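Local coordinates for nitrilotriacetate monooxygenase (Burkholderia pseudomallei, PDB 3SDO), which probably acts as an FMN-dependent monooxygenase of the NtaA/SnaA/DszA family, using molecular oxygen to oxidise its substrate, at residues D166-D170 with D171-R175; V248-R251 with R252-A256; G261-P264 with D265-K268; D406-V409 with D410-P414. One frame throughout, in Å; residues are numbered along the deposited sequence.

Overall arrangement
The four contacts follow one another along a chain folded as a TIM barrel of the luciferase-like monooxygenase type. Interaction 1 lies in the loop after helix 150-165, within reach of the second subunit, its centre about 28 Å from that of interaction 3 and 43 Å from that of interaction 4. Interactions 2 and 3 are neighbours, their centres about 11 Å apart: one lies on helix 243-259, the other in the turn leading to strand 268-277, and Lys254 and Val253 meet Pro264 and Val267. Interaction 4, on helix 401-418, is centred about 30 Å from both. Three contacts thus lie in the barrel's outer helices and a helix-to-strand turn, the first in a peripheral loop.

Interaction 1: D166-D170 with D171-R175; sequences DSWDD and DALVR
Asp169 and Ala172 are the first and last residues of a type I beta turn in the loop that leaves helix 150-165, their CA atoms 5.1 Å apart, with Asp170 and Asp171 at its corners. The turn is closed by Ala172 N, which donates to Asp169 O at 3.0 Å (N-H...O 156°). Just beyond, a water donates to Asp170 O and accepts from Leu173 N, so that solvent extends the closure by one residue. Asp170 sends its carboxylate to Arg208 and Tyr439. Asp171 instead turns back: with chi1 at 54°, CG sits between the backbone N and the carbonyl carbon, and OD1 comes within 3.4 Å of Asp169 CB. Asp169 OD2 and Asp171 OD1 are 4.3 Å apart, a pairing of like charges. A second water donates to both, at 2.9 Å from Asp169 OD2 and 2.7 Å from Asp171 OD1, and probably eases the repulsion; His189 NE2 holds the other oxygen of Asp169, and Lys187 forms a long, weak ion pair with Asp171. Trp168 supplies the apolar part of the contact, its NE1 bonded to Leu204 O. The methyl of Ala172 suits the edge of the indole, where CB lies near the ring plane, 3.7 Å from CE3. Asn75 of the second subunit packs on Trp168 and Leu173, whose side chains cross at about a right angle, with Leu173 CD2 3.6 Å from Trp168 CZ3.

Interaction 2: V248-R251 with R252-A256; sequences VFYR and RVKAA
Phe249 and Val253, like Tyr250 and Lys254, meet one turn apart on helix 243-259, the helix of the beta-alpha-beta crossover from strand 235-238 to strand 268-277. Four alpha-helical bonds join the two segments: Arg252 N donates to Val248 O, Val253 N to Phe249 O, Lys254 N to Tyr250 O (3.1 Å) and Ala255 N to Arg251 O. The polar tips of Tyr250, Arg252 and Lys254 find their partners outside the two segments. Lys254 NZ forms a salt bridge with Asp392 OD2 and donates to Val267 O and Pro264 O, so three acceptors grip one ammonium group. Tyr250 OH is hydrogen-bonded to the other oxygen of the same carboxylate, Asp392 OD1. This shared partner helps to hold the two side chains together: a bend at chi2 (-84°) carries the lysine chain across the phenol, and Lys254 CE settles over one ring face, 4.0 Å from the Tyr250 centroid, in a CH-pi contact. A long chain suits the place because its methylenes cover the ring while its charge goes on to the acceptors beyond. Arg252 divides its chain in the same way. Its CD lies 3.6 Å from Val248 CG1, and its NH2 reaches a salt bridge with Asp223 OD1. Phe249 and Val253 are the apolar pair, both packed on Val236 of strand 235-238, and the Phe249 side chain lies about 5 Å from that of Ser221, predicted to bind FMN. The branched valine presents a methyl to the phenyl face: Val253 CG2 stands 3.8 Å from the Phe249 ring centroid, 16° off the ring normal.

Interaction 3: G261-P264 with D265-K268; sequences GRNP and DHVK
Asn263 and Asp265 form an Asx turn, which starts the short 3-10 turn between helix 243-259 and strand 268-277. Just before it, Gly261 ends the helix in a Schellman motif, where its positive phi is easiest for a residue without a side chain. Along the side chain of Asn263, CB lies 4.0 Å from His266 CD2, and CG is 3.8 Å from Asp265 CB. With CG anti to the backbone N (chi1 -179°), the amide lies alongside the Asp265 side chain, both pointing the same way. OD1 accepts from Asp265 N at 3.0 Å, with the donor above the amide plane. Asn263 ND2 donates to a water at 2.7 Å, which in turn donates to Asp265 OD2, and it also approaches the His266 imidazole obliquely, 3.5 Å from NE2, the ring plane turned 54° from the amide. Asparagine suits this place because its two ends do different work, acceptor to the backbone and donor to the water. The turn itself is held by His266 N to Asn263 O and Val267 N to Pro264 O, and Pro264, which lacks an N-H, fits its start. Val267 packs on Val253 and Ala257 of the preceding helix. The Arg262 guanidinium, whose NH1 donates to Ala233 O and Gly230 O, turns one face to this valine, Val267 CG2 lying 3.6 Å from Arg262 NH1.

Interaction 4: D406-V409 with D410-P414; sequences DDFV and DHVLP
Phe408 takes chi1 -180°, which places CG anti to the backbone N and sends the ring along helix 401-418 to Val412 and Leu413; Leu413, with CG beside its own N (chi1 -68°), meets the ring with CD2, 3.4 Å from Phe408 CE1. On the CE2 side, Val412 CG1 is 3.7 Å from Phe408 CE2. This helix follows barrel strand 393-396 in the TIM-barrel fold, and the Phe408 ring continues inward to an edge-to-face contact with Phe12 of strand 11-15. Beneath these side chains the backbone widens into a pi-type turn. Phe408 O accepts twice, from Val412 N at 2.9 Å and from Leu413 N at 3.2 Å, the latter nearly along the C=O axis. Pro414, which has no N-H to donate to the turn before, probably contributes to the kink here, and its CD lies 3.5 Å from Val409 O. One residue before Phe408, Asp407 O receives His411 N, and a weak bond from His411 ND1 adds to it at 3.4 Å. The aspartates turn their carboxylates to neighbouring helices, Asp406 to Arg45 and Arg48, Asp410 to Arg48 and Asp407 to Lys287. The chemistry is therefore divided: Phe408 and Val412 seat the helix on strand 268-277, the aspartates' outside partners tie it to the helices beside it and probably offset the gathered negative charge, and the doubly gripped carbonyl of Phe408 keeps the irregular turn bonded.

Interaction 1: D166-D170 with D171-R175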
loop_
_atom_site.group_PDB
_atom_site.type_symbol
_atom_site.label_atom_id
_atom_site.label_comp_id
_atom_site.label_asym_id
_atom_site.label_seq_id
_atom_site.Cartn_x
_atom_site.Cartn_y
_atom_site.Cartn_z
ATOM N N ASP A 166 -18.448 4.962 6.933
ATOM C CA ASP A 166 -19.754 4.608 7.481
ATOM C C ASP A 166 -20.802 4.327 6.395
ATOM O O ASP A 166 -21.995 4.298 6.688
ATOM C CB ASP A 166 -20.217 5.689 8.478
ATOM C CG ASP A 166 -19.471 5.610 9.823
ATOM O OD1 ASP A 166 -18.697 4.640 10.029
ATOM O OD2 ASP A 166 -19.680 6.494 10.698
ATOM N N SER A 167 -20.351 4.056 5.165
ATOM C CA SER A 167 -21.260 3.782 4.042
ATOM C C SER A 167 -22.163 2.591 4.324
ATOM O O SER A 167 -23.377 2.649 4.071
ATOM C CB SER A 167 -20.488 3.507 2.756
ATOM O OG SER A 167 -19.773 4.641 2.316
ATOM N N TRP A 168 -21.553 1.541 4.862
ATOM C CA TRP A 168 -22.199 0.231 5.039
ATOM C C TRP A 168 -22.438 -0.103 6.502
ATOM O O TRP A 168 -21.487 -0.367 7.228
ATOM C CB TRP A 168 -21.303 -0.853 4.439
ATOM C CG TRP A 168 -21.301 -0.858 2.931
ATOM C CD1 TRP A 168 -20.401 -0.244 2.099
ATOM C CD2 TRP A 168 -22.227 -1.520 2.098
ATOM N NE1 TRP A 168 -20.742 -0.458 0.794
ATOM C CE2 TRP A 168 -21.862 -1.247 0.762
ATOM C CE3 TRP A 168 -23.362 -2.300 2.346
ATOM C CZ2 TRP A 168 -22.574 -1.736 -0.312
ATOM C CZ3 TRP A 168 -24.064 -2.783 1.279
ATOM C CH2 TRP A 168 -23.678 -2.495 -0.038
ATOM N N ASP A 169 -23.693 -0.118 6.953
ATOM C CA ASP A 169 -23.947 -0.546 8.325
ATOM C C ASP A 169 -23.331 -1.929 8.539
ATOM O O ASP A 169 -23.272 -2.743 7.620
ATOM C CB ASP A 169 -25.437 -0.657 8.664
ATOM C CG ASP A 169 -26.177 0.676 8.651
ATOM O OD1 ASP A 169 -25.565 1.776 8.544
ATOM O OD2 ASP A 169 -27.416 0.598 8.772
ATOM N N ASP A 170 -22.913 -2.194 9.768
ATOM C CA ASP A 170 -22.256 -3.465 10.109
ATOM C C ASP A 170 -23.110 -4.693 9.719
ATOM O O ASP A 170 -22.575 -5.752 9.400
ATOM C CB ASP A 170 -21.938 -3.500 11.607
ATOM C CG ASP A 170 -20.900 -2.476 12.015
ATOM O OD1 ASP A 170 -20.049 -2.092 11.162
ATOM O OD2 ASP A 170 -20.917 -2.067 13.216
ATOM N N ASP A 171 -24.428 -4.519 9.694
ATOM C CA ASP A 171 -25.368 -5.621 9.415
ATOM C C ASP A 171 -26.076 -5.502 8.042
ATOM O O ASP A 171 -27.066 -6.190 7.793
ATOM C CB ASP A 171 -26.391 -5.738 10.566
ATOM C CG ASP A 171 -27.125 -4.417 10.873
ATOM O OD1 ASP A 171 -26.846 -3.357 10.265
ATOM O OD2 ASP A 171 -27.992 -4.430 11.761
ATOM N N ALA A 172 -25.530 -4.681 7.137
ATOM C CA ALA A 172 -26.203 -4.352 5.885
ATOM C C ALA A 172 -26.194 -5.507 4.905
ATOM O O ALA A 172 -27.121 -5.641 4.100
ATOM C CB ALA A 172 -25.572 -3.121 5.217
ATOM N N LEU A 173 -25.153 -6.337 4.957
ATOM C CA LEU A 173 -24.950 -7.374 3.939
ATOM C C LEU A 173 -25.642 -8.670 4.364
ATOM O O LEU A 173 -25.054 -9.528 5.042
ATOM C CB LEU A 173 -23.457 -7.583 3.660
ATOM C CG LEU A 173 -22.801 -6.405 2.945
ATOM C CD1 LEU A 173 -21.283 -6.524 2.982
ATOM C CD2 LEU A 173 -23.287 -6.339 1.508
ATOM N N VAL A 174 -26.894 -8.809 3.939
ATOM C CA VAL A 174 -27.765 -9.870 4.442
ATOM C C VAL A 174 -27.460 -11.214 3.757
ATOM O O VAL A 174 -27.451 -12.260 4.411
ATOM C CB VAL A 174 -29.253 -9.492 4.230
ATOM C CG1 VAL A 174 -30.154 -10.690 4.525
ATOM C CG2 VAL A 174 -29.618 -8.308 5.113
ATOM N N ARG A 175 -27.199 -11.167 2.450
ATOM C CA ARG A 175 -26.877 -12.375 1.670
ATOM C C ARG A 175 -27.838 -13.542 1.930
ATOM O O ARG A 175 -27.425 -14.645 2.303
ATOM C CB ARG A 175 -25.433 -12.785 1.940
ATOM C CG ARG A 175 -24.433 -11.667 1.807
ATOM C CD ARG A 175 -23.039 -12.216 1.532
ATOM N NE ARG A 175 -21.972 -11.221 1.577
ATOM C CZ ARG A 175 -21.393 -10.758 2.690
ATOM N NH1 ARG A 175 -21.792 -11.149 3.884
ATOM N NH2 ARG A 175 -20.406 -9.876 2.602
HETATM O O HOH W 1 -28.293 -1.204 10.810
HETATM O O HOH W 2 -23.048 -6.875 7.026
#

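Interaction 2: V248-R251 with R252-A256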
loop_
_atom_site.group_PDB
_atom_site.type_symbol
_atom_site.label_atom_id
_atom_site.label_comp_id
_atom_site.label_asym_id
_atom_site.label_seq_id
_atom_site.Cartn_x
_atom_site.Cartn_y
_atom_site.Cartn_z
ATOM N N VAL A 248 3.898 19.043 28.693
ATOM C CA VAL A 248 3.079 20.156 28.184
ATOM C C VAL A 248 2.255 19.682 26.996
ATOM O O VAL A 248 1.066 19.941 26.936
ATOM C CB VAL A 248 3.922 21.385 27.788
ATOM C CG1 VAL A 248 3.053 22.419 27.041
ATOM C CG2 VAL A 248 4.585 22.002 29.053
ATOM N N PHE A 249 2.883 18.945 26.082
ATOM C CA PHE A 249 2.198 18.420 24.924
ATOM C C PHE A 249 1.037 17.529 25.339
ATOM O O PHE A 249 -0.076 17.689 24.836
ATOM C CB PHE A 249 3.173 17.669 24.036
ATOM C CG PHE A 249 2.568 17.158 22.772
ATOM C CD1 PHE A 249 2.222 18.035 21.754
ATOM C CD2 PHE A 249 2.344 15.806 22.590
ATOM C CE1 PHE A 249 1.673 17.569 20.576
ATOM C CE2 PHE A 249 1.788 15.340 21.415
ATOM C CZ PHE A 249 1.453 16.223 20.411
ATOM N N TYR A 250 1.297 16.623 26.286
ATOM C CA TYR A 250 0.271 15.713 26.786
ATOM C C TYR A 250 -0.941 16.504 27.286
ATOM O O TYR A 250 -2.067 16.200 26.913
ATOM C CB TYR A 250 0.862 14.825 27.895
ATOM C CG TYR A 250 -0.047 13.739 28.454
ATOM C CD1 TYR A 250 -0.964 14.016 29.459
ATOM C CD2 TYR A 250 0.100 12.423 28.054
ATOM C CE1 TYR A 250 -1.783 13.007 29.998
ATOM C CE2 TYR A 250 -0.693 11.409 28.593
ATOM C CZ TYR A 250 -1.632 11.703 29.563
ATOM O OH TYR A 250 -2.423 10.691 30.073
ATOM N N ARG A 251 -0.696 17.525 28.113
ATOM C CA ARG A 251 -1.758 18.353 28.705
ATOM C C ARG A 251 -2.555 19.119 27.663
ATOM O O ARG A 251 -3.773 19.203 27.763
ATOM C CB ARG A 251 -1.180 19.336 29.751
ATOM C CG ARG A 251 -0.681 18.649 31.028
ATOM C CD ARG A 251 -0.563 19.582 32.242
ATOM N NE ARG A 251 0.620 20.436 32.180
ATOM C CZ ARG A 251 0.647 21.695 31.730
ATOM N NH1 ARG A 251 -0.457 22.302 31.277
ATOM N NH2 ARG A 251 1.799 22.356 31.732
ATOM N N ARG A 252 -1.872 19.654 26.654
ATOM C CA ARG A 252 -2.544 20.405 25.586
ATOM C C ARG A 252 -3.429 19.521 24.711
ATOM O O ARG A 252 -4.548 19.918 24.358
ATOM C CB ARG A 252 -1.511 21.147 24.722
ATOM C CG ARG A 252 -0.719 22.183 25.487
ATOM C CD ARG A 252 0.354 22.821 24.621
ATOM N NE ARG A 252 -0.222 23.674 23.586
ATOM C CZ ARG A 252 0.448 24.116 22.524
ATOM N NH1 ARG A 252 1.717 23.752 22.327
ATOM N NH2 ARG A 252 -0.156 24.909 21.640
ATOM N N VAL A 253 -2.939 18.322 24.372
ATOM C CA VAL A 253 -3.698 17.395 23.523
ATOM C C VAL A 253 -4.964 16.936 24.265
ATOM O O VAL A 253 -6.076 16.923 23.709
ATOM C CB VAL A 253 -2.854 16.175 23.117
ATOM C CG1 VAL A 253 -3.775 15.045 22.544
ATOM C CG2 VAL A 253 -1.742 16.605 22.128
ATOM N N LYS A 254 -4.808 16.591 25.532
ATOM C CA LYS A 254 -5.956 16.170 26.330
ATOM C C LYS A 254 -6.977 17.293 26.489
ATOM O O LYS A 254 -8.184 17.051 26.342
ATOM C CB LYS A 254 -5.501 15.624 27.690
ATOM C CG LYS A 254 -4.628 14.359 27.578
ATOM C CD LYS A 254 -5.389 13.041 27.439
ATOM C CE LYS A 254 -4.364 11.879 27.367
ATOM N NZ LYS A 254 -4.892 10.510 27.272
ATOM N N ALA A 255 -6.530 18.517 26.773
ATOM C CA ALA A 255 -7.475 19.657 26.884
ATOM C C ALA A 255 -8.138 19.942 25.533
ATOM O O ALA A 255 -9.326 20.259 25.459
ATOM C CB ALA A 255 -6.771 20.912 27.414
ATOM N N ALA A 256 -7.376 19.843 24.455
ATOM C CA ALA A 256 -7.946 20.054 23.121
ATOM C C ALA A 256 -9.051 19.020 22.865
ATOM O O ALA A 256 -10.079 19.363 22.299
ATOM C CB ALA A 256 -6.857 20.003 22.014
#

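Interaction 3: G261-P264 with D265-K268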
loop_
_atom_site.group_PDB
_atom_site.type_symbol
_atom_site.label_atom_id
_atom_site.label_comp_id
_atom_site.label_asym_id
_atom_site.label_seq_id
_atom_site.Cartn_x
_atom_site.Cartn_y
_atom_site.Cartn_z
ATOM N N GLY A 261 -15.347 18.301 22.972
ATOM C CA GLY A 261 -16.441 17.461 23.459
ATOM C C GLY A 261 -16.126 15.973 23.396
ATOM O O GLY A 261 -17.029 15.139 23.474
ATOM N N ARG A 262 -14.846 15.628 23.282
ATOM C CA ARG A 262 -14.446 14.229 23.252
ATOM C C ARG A 262 -13.937 13.792 24.620
ATOM O O ARG A 262 -13.602 14.607 25.464
ATOM C CB ARG A 262 -13.387 13.996 22.175
ATOM C CG ARG A 262 -13.843 14.311 20.753
ATOM C CD ARG A 262 -12.696 14.199 19.777
ATOM N NE ARG A 262 -12.315 12.807 19.545
ATOM C CZ ARG A 262 -11.074 12.360 19.337
ATOM N NH1 ARG A 262 -10.009 13.161 19.339
ATOM N NH2 ARG A 262 -10.904 11.072 19.116
ATOM N N ASN A 263 -13.872 12.489 24.829
ATOM C CA ASN A 263 -13.367 11.941 26.083
ATOM C C ASN A 263 -11.849 11.782 25.939
ATOM O O ASN A 263 -11.399 10.986 25.111
ATOM C CB ASN A 263 -14.045 10.592 26.352
ATOM C CG ASN A 263 -13.587 9.960 27.641
ATOM O OD1 ASN A 263 -12.623 10.416 28.257
ATOM N ND2 ASN A 263 -14.281 8.891 28.069
ATOM N N PRO A 264 -11.056 12.568 26.711
ATOM C CA PRO A 264 -9.595 12.555 26.542
ATOM C C PRO A 264 -8.944 11.234 26.935
ATOM O O PRO A 264 -7.809 10.961 26.531
ATOM C CB PRO A 264 -9.116 13.670 27.464
ATOM C CG PRO A 264 -10.205 13.909 28.426
ATOM C CD PRO A 264 -11.481 13.529 27.753
ATOM N N ASP A 265 -9.662 10.428 27.718
ATOM C CA ASP A 265 -9.243 9.076 28.096
ATOM C C ASP A 265 -8.998 8.215 26.839
ATOM O O ASP A 265 -8.202 7.290 26.862
ATOM C CB ASP A 265 -10.369 8.481 28.982
ATOM C CG ASP A 265 -10.022 7.145 29.649
ATOM O OD1 ASP A 265 -8.836 6.791 29.771
ATOM O OD2 ASP A 265 -10.995 6.460 30.094
ATOM N N HIS A 266 -9.683 8.527 25.740
ATOM C CA HIS A 266 -9.570 7.736 24.511
ATOM C C HIS A 266 -8.740 8.442 23.443
ATOM O O HIS A 266 -8.809 8.092 22.266
ATOM C CB HIS A 266 -10.946 7.403 23.959
ATOM C CG HIS A 266 -11.822 6.710 24.947
ATOM N ND1 HIS A 266 -11.365 5.677 25.734
ATOM C CD2 HIS A 266 -13.122 6.898 25.278
ATOM C CE1 HIS A 266 -12.342 5.272 26.525
ATOM N NE2 HIS A 266 -13.416 6.000 26.276
ATOM N N VAL A 267 -7.962 9.434 23.849
ATOM C CA VAL A 267 -6.974 10.028 22.948
ATOM C C VAL A 267 -5.635 9.724 23.539
ATOM O O VAL A 267 -5.211 10.377 24.499
ATOM C CB VAL A 267 -7.133 11.532 22.816
ATOM C CG1 VAL A 267 -6.076 12.083 21.794
ATOM C CG2 VAL A 267 -8.595 11.885 22.452
ATOM N N LYS A 268 -4.976 8.716 22.980
ATOM C CA LYS A 268 -3.735 8.210 23.539
ATOM C C LYS A 268 -2.540 9.075 23.112
ATOM O O LYS A 268 -2.413 9.446 21.935
ATOM C CB LYS A 268 -3.507 6.764 23.079
ATOM C CG LYS A 268 -4.678 5.811 23.327
ATOM C CD LYS A 268 -5.001 5.640 24.812
ATOM C CE LYS A 268 -5.991 4.514 24.974
ATOM N NZ LYS A 268 -6.410 4.238 26.356
HETATM O O HOH W 3 -13.626 7.313 30.182
#

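Interaction 4: D406-V409 with D410-P414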
loop_
_atom_site.group_PDB
_atom_site.type_symbol
_atom_site.label_atom_id
_atom_site.label_comp_id
_atom_site.label_asym_id
_atom_site.label_seq_id
_atom_site.Cartn_x
_atom_site.Cartn_y
_atom_site.Cartn_z
ATOM N N ASP A 406 15.745 -6.072 19.650
ATOM C CA ASP A 406 16.078 -7.280 20.400
ATOM C C ASP A 406 16.333 -6.936 21.872
ATOM O O ASP A 406 15.771 -7.570 22.767
ATOM C CB ASP A 406 17.324 -7.968 19.846
ATOM C CG ASP A 406 17.117 -8.547 18.457
ATOM O OD1 ASP A 406 15.980 -8.570 17.952
ATOM O OD2 ASP A 406 18.103 -8.997 17.873
ATOM N N ASP A 407 17.194 -5.946 22.117
ATOM C CA ASP A 407 17.507 -5.527 23.496
ATOM C C ASP A 407 16.264 -5.095 24.233
ATOM O O ASP A 407 16.066 -5.432 25.420
ATOM C CB ASP A 407 18.481 -4.352 23.530
ATOM C CG ASP A 407 19.910 -4.739 23.168
ATOM O OD1 ASP A 407 20.206 -5.938 23.014
ATOM O OD2 ASP A 407 20.736 -3.807 23.004
ATOM N N PHE A 408 15.440 -4.287 23.569
ATOM C CA PHE A 408 14.282 -3.733 24.231
ATOM C C PHE A 408 13.305 -4.842 24.628
ATOM O O PHE A 408 12.849 -4.900 25.776
ATOM C CB PHE A 408 13.593 -2.676 23.362
ATOM C CG PHE A 408 12.400 -2.080 24.010
ATOM C CD1 PHE A 408 11.141 -2.612 23.779
ATOM C CD2 PHE A 408 12.538 -1.019 24.898
ATOM C CE1 PHE A 408 10.027 -2.086 24.409
ATOM C CE2 PHE A 408 11.434 -0.497 25.528
ATOM C CZ PHE A 408 10.174 -1.037 25.285
ATOM N N VAL A 409 12.990 -5.734 23.694
ATOM C CA VAL A 409 11.998 -6.777 23.982
ATOM C C VAL A 409 12.528 -7.834 24.945
ATOM O O VAL A 409 11.777 -8.342 25.767
ATOM C CB VAL A 409 11.412 -7.451 22.687
ATOM C CG1 VAL A 409 10.713 -6.413 21.819
ATOM C CG2 VAL A 409 12.461 -8.180 21.900
ATOM N N ASP A 410 13.811 -8.161 24.860
ATOM C CA ASP A 410 14.371 -9.197 25.717
ATOM C C ASP A 410 14.696 -8.692 27.128
ATOM O O ASP A 410 14.620 -9.454 28.090
ATOM C CB ASP A 410 15.613 -9.823 25.064
ATOM C CG ASP A 410 15.273 -10.677 23.841
ATOM O OD1 ASP A 410 14.084 -10.949 23.554
ATOM O OD2 ASP A 410 16.209 -11.080 23.153
ATOM N N HIS A 411 15.027 -7.410 27.260
ATOM C CA HIS A 411 15.536 -6.896 28.525
ATOM C C HIS A 411 14.687 -5.833 29.196
ATOM O O HIS A 411 14.599 -5.823 30.400
ATOM C CB HIS A 411 16.974 -6.437 28.355
ATOM C CG HIS A 411 17.867 -7.535 27.889
ATOM N ND1 HIS A 411 18.396 -7.573 26.616
ATOM C CD2 HIS A 411 18.220 -8.700 28.481
ATOM C CE1 HIS A 411 19.091 -8.688 26.466
ATOM N NE2 HIS A 411 18.997 -9.391 27.583
ATOM N N VAL A 412 14.045 -4.952 28.443
ATOM C CA VAL A 412 13.234 -3.921 29.066
ATOM C C VAL A 412 11.810 -4.380 29.389
ATOM O O VAL A 412 11.338 -4.196 30.530
ATOM C CB VAL A 412 13.219 -2.623 28.249
ATOM C CG1 VAL A 412 12.402 -1.597 28.971
ATOM C CG2 VAL A 412 14.660 -2.116 28.041
ATOM N N LEU A 413 11.126 -4.996 28.422
ATOM C CA LEU A 413 9.731 -5.369 28.650
ATOM C C LEU A 413 9.530 -6.287 29.862
ATOM O O LEU A 413 8.587 -6.091 30.606
ATOM C CB LEU A 413 9.082 -5.943 27.375
ATOM C CG LEU A 413 8.865 -4.935 26.225
ATOM C CD1 LEU A 413 8.192 -5.587 24.978
ATOM C CD2 LEU A 413 8.043 -3.722 26.695
ATOM N N PRO A 414 10.406 -7.297 30.071
ATOM C CA PRO A 414 10.247 -8.165 31.241
ATOM C C PRO A 414 10.406 -7.447 32.584
ATOM O O PRO A 414 9.754 -7.817 33.542
ATOM C CB PRO A 414 11.355 -9.207 31.043
ATOM C CG PRO A 414 11.533 -9.235 29.575
ATOM C CD PRO A 414 11.452 -7.814 29.178
#